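Local coordinates for extracellular subtilisin-like serine proteinase (Vibrio sp. PA-44, PDB 1SH7), which binds calcium and probably cleaves proteins as the secreted, subtilisin-like serine protease domain of a cold-adapted Vibrio enzyme, at residues V31-I36 against V89-V94. Numbering follows the deposited sequence.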
ATOM      1  N   VAL A  31      13.974   2.257   6.257  1.00 13.10           N
ATOM      2  CA  VAL A  31      13.279   1.660   5.124  1.00 13.02           C
ATOM      3  C   VAL A  31      12.687   2.818   4.312  1.00 12.92           C
ATOM      4  O   VAL A  31      12.432   3.910   4.844  1.00 13.03           O
ATOM      5  CB  VAL A  31      12.188   0.648   5.575  1.00 13.02           C
ATOM      6  CG1 VAL A  31      11.477   0.006   4.382  1.00 13.82           C
ATOM      7  CG2 VAL A  31      12.808  -0.431   6.454  1.00 14.97           C
ATOM      8  N   THR A  32      12.547   2.620   3.012  1.00 12.88           N
ATOM      9  CA  THR A  32      12.040   3.665   2.154  1.00 11.49           C
ATOM     10  C   THR A  32      10.842   3.100   1.387  1.00 11.28           C
ATOM     11  O   THR A  32      10.924   2.006   0.841  1.00 11.98           O
ATOM     12  CB  THR A  32      13.146   4.140   1.215  1.00 11.94           C
ATOM     13  OG1 THR A  32      14.252   4.709   1.960  1.00 10.75           O
ATOM     14  CG2 THR A  32      12.678   5.286   0.313  1.00 11.14           C
ATOM     15  N   ALA A  33       9.750   3.858   1.372  1.00 10.82           N
ATOM     16  CA  ALA A  33       8.558   3.508   0.608  1.00 10.86           C
ATOM     17  C   ALA A  33       8.470   4.455  -0.561  1.00 10.59           C
ATOM     18  O   ALA A  33       8.464   5.669  -0.347  1.00  8.99           O
ATOM     19  CB  ALA A  33       7.309   3.628   1.457  1.00 11.69           C
ATOM     20  N   TYR A  34       8.377   3.880  -1.767  1.00 10.42           N
ATOM     21  CA  TYR A  34       8.257   4.629  -3.007  1.00 10.51           C
ATOM     22  C   TYR A  34       6.784   4.676  -3.390  1.00 10.62           C
ATOM     23  O   TYR A  34       6.180   3.633  -3.628  1.00 10.85           O
ATOM     24  CB  TYR A  34       9.103   3.972  -4.100  1.00 10.90           C
ATOM     25  CG  TYR A  34      10.556   4.095  -3.811  1.00 11.03           C
ATOM     26  CD1 TYR A  34      11.288   5.213  -4.246  1.00 12.51           C
ATOM     27  CD2 TYR A  34      11.201   3.143  -3.053  1.00  9.52           C
ATOM     28  CE1 TYR A  34      12.624   5.352  -3.930  1.00 12.34           C
ATOM     29  CE2 TYR A  34      12.556   3.277  -2.721  1.00 12.29           C
ATOM     30  CZ  TYR A  34      13.251   4.391  -3.163  1.00 12.96           C
ATOM     31  OH  TYR A  34      14.585   4.528  -2.842  1.00 14.46           O
ATOM     32  N   VAL A  35       6.211   5.878  -3.414  1.00 10.14           N
ATOM     33  CA  VAL A  35       4.785   6.063  -3.631  1.00 10.22           C
ATOM     34  C   VAL A  35       4.559   6.496  -5.055  1.00  9.85           C
ATOM     35  O   VAL A  35       4.903   7.625  -5.425  1.00 10.06           O
ATOM     36  CB  VAL A  35       4.235   7.064  -2.613  1.00  9.81           C
ATOM     37  CG1 VAL A  35       2.766   7.316  -2.817  1.00  8.99           C
ATOM     38  CG2 VAL A  35       4.561   6.571  -1.216  1.00 11.78           C
ATOM     39  N   ILE A  36       4.060   5.563  -5.877  1.00  9.75           N
ATOM     40  CA  ILE A  36       3.907   5.771  -7.313  1.00  9.75           C
ATOM     41  C   ILE A  36       2.457   6.188  -7.495  1.00 10.42           C
ATOM     42  O   ILE A  36       1.554   5.381  -7.426  1.00  9.01           O
ATOM     43  CB  ILE A  36       4.259   4.487  -8.109  1.00  9.74           C
ATOM     44  CG1 ILE A  36       5.721   4.056  -7.824  1.00 12.33           C
ATOM     45  CG2 ILE A  36       4.012   4.677  -9.596  1.00 10.33           C
ATOM     46  CD1 ILE A  36       6.091   2.646  -8.331  1.00 13.42           C
ATOM     47  N   VAL A  89       9.178   5.745   8.716  1.00 12.58           N
ATOM     48  CA  VAL A  89       9.621   5.322   7.398  1.00 11.99           C
ATOM     49  C   VAL A  89      10.025   6.539   6.566  1.00 11.45           C
ATOM     50  O   VAL A  89       9.589   7.656   6.820  1.00 10.63           O
ATOM     51  CB  VAL A  89       8.506   4.485   6.679  1.00 10.80           C
ATOM     52  CG1 VAL A  89       7.425   5.367   6.155  1.00 11.65           C
ATOM     53  CG2 VAL A  89       9.087   3.582   5.600  1.00 11.83           C
ATOM     54  N   ASN A  90      10.910   6.323   5.607  1.00 11.45           N
ATOM     55  CA  ASN A  90      11.194   7.318   4.594  1.00 12.57           C
ATOM     56  C   ASN A  90      10.206   7.197   3.449  1.00 12.19           C
ATOM     57  O   ASN A  90       9.848   6.085   3.031  1.00 11.60           O
ATOM     58  CB  ASN A  90      12.634   7.160   4.096  1.00 13.26           C
ATOM     59  CG  ASN A  90      13.640   7.345   5.201  1.00 17.75           C
ATOM     60  OD1 ASN A  90      13.765   8.445   5.717  1.00 18.25           O
ATOM     61  ND2 ASN A  90      14.345   6.250   5.604  1.00 17.55           N
ATOM     62  N   ILE A  91       9.764   8.343   2.926  1.00 11.56           N
ATOM     63  CA  ILE A  91       8.815   8.388   1.822  1.00 11.75           C
ATOM     64  C   ILE A  91       9.480   9.084   0.638  1.00 10.94           C
ATOM     65  O   ILE A  91      10.090  10.142   0.837  1.00 10.69           O
ATOM     66  CB  ILE A  91       7.540   9.177   2.245  1.00 11.47           C
ATOM     67  CG1 ILE A  91       6.786   8.465   3.407  1.00 12.41           C
ATOM     68  CG2 ILE A  91       6.662   9.437   1.046  1.00 14.18           C
ATOM     69  CD1 ILE A  91       6.011   7.178   2.985  1.00 13.82           C
ATOM     70  N   VAL A  92       9.322   8.522  -0.567  1.00 10.81           N
ATOM     71  CA  VAL A  92       9.776   9.127  -1.802  1.00 10.82           C
ATOM     72  C   VAL A  92       8.617   9.214  -2.778  1.00 11.55           C
ATOM     73  O   VAL A  92       7.962   8.185  -3.062  1.00 11.68           O
ATOM     74  CB  VAL A  92      10.988   8.359  -2.409  1.00 10.94           C
ATOM     75  CG1 VAL A  92      11.402   8.992  -3.731  1.00 12.26           C
ATOM     76  CG2 VAL A  92      12.165   8.361  -1.438  1.00 11.64           C
ATOM     77  N   GLY A  93       8.357  10.429  -3.296  1.00 10.93           N
ATOM     78  CA  GLY A  93       7.284  10.669  -4.271  1.00 11.69           C
ATOM     79  C   GLY A  93       7.696  10.329  -5.690  1.00 11.69           C
ATOM     80  O   GLY A  93       8.725  10.794  -6.163  1.00 12.28           O
ATOM     81  N   VAL A  94       6.924   9.478  -6.362  1.00 11.36           N
ATOM     82  CA  VAL A  94       7.146   9.158  -7.785  1.00 12.28           C
ATOM     83  C   VAL A  94       5.871   9.505  -8.529  1.00 11.46           C
ATOM     84  O   VAL A  94       4.913   8.734  -8.582  1.00 12.28           O
ATOM     85  CB  VAL A  94       7.544   7.680  -7.991  1.00 12.04           C
ATOM     86  CG1 VAL A  94       7.908   7.398  -9.441  1.00 14.21           C
ATOM     87  CG2 VAL A  94       8.712   7.317  -7.079  1.00 13.56           C
TER
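Val92 fills the hollow between Thr32 and Tyr34 on one face of a parallel strand pair. Its CG2 bears on Thr32 CG2 at 3.6 Å. Its CB lies 3.7 Å from Tyr34 CD1, with CG1 also against that side of the ring. The tyrosine and the valine run side by side and point the same way. Tyr34 CG stands anti to its carbonyl carbon (chi1 -68°), and the ring runs back along the strand, with Val92 set obliquely against its CD1-CE1 side. Val94 CG2 lies more loosely at the ring edge, near its plane. Further on, Ile36 CG1 rests beside Val94 CB at 4.1 Å.

The other face carries Ala33, Val35 and Ile91. Ala33 is a small bump, and Ile91 bends its CD1 to within 4.1 Å of Ala33 CB. Ile91 CG2 meets Val35 CG2, while Gly93, beside Val35, adds no side chain.

Five backbone hydrogen bonds join the strands, running from Asn90 N to Val31 O through to Val94 N to Val35 O. Val31 O is gripped twice, because Asn90 ND2 also reaches it at 3.1 Å. This second bond is bent (136° at the hydrogen), and the amide nitrogen stands above the carbonyl plane.

The pair belongs to the central parallel sheet of the subtilisin fold. Strand 32-37 lies between 90-95 and 123-127, and it ends at Asp37, the predicted charge-relay aspartate. Helix 105-118 covers Tyr34, Ile36 and Val94 through Val115. On the opposite face, helix 70-79 packs on Ala33, Val35 and Ile91. At the start of the pair, helix 219-236 touches Val31 and Val89.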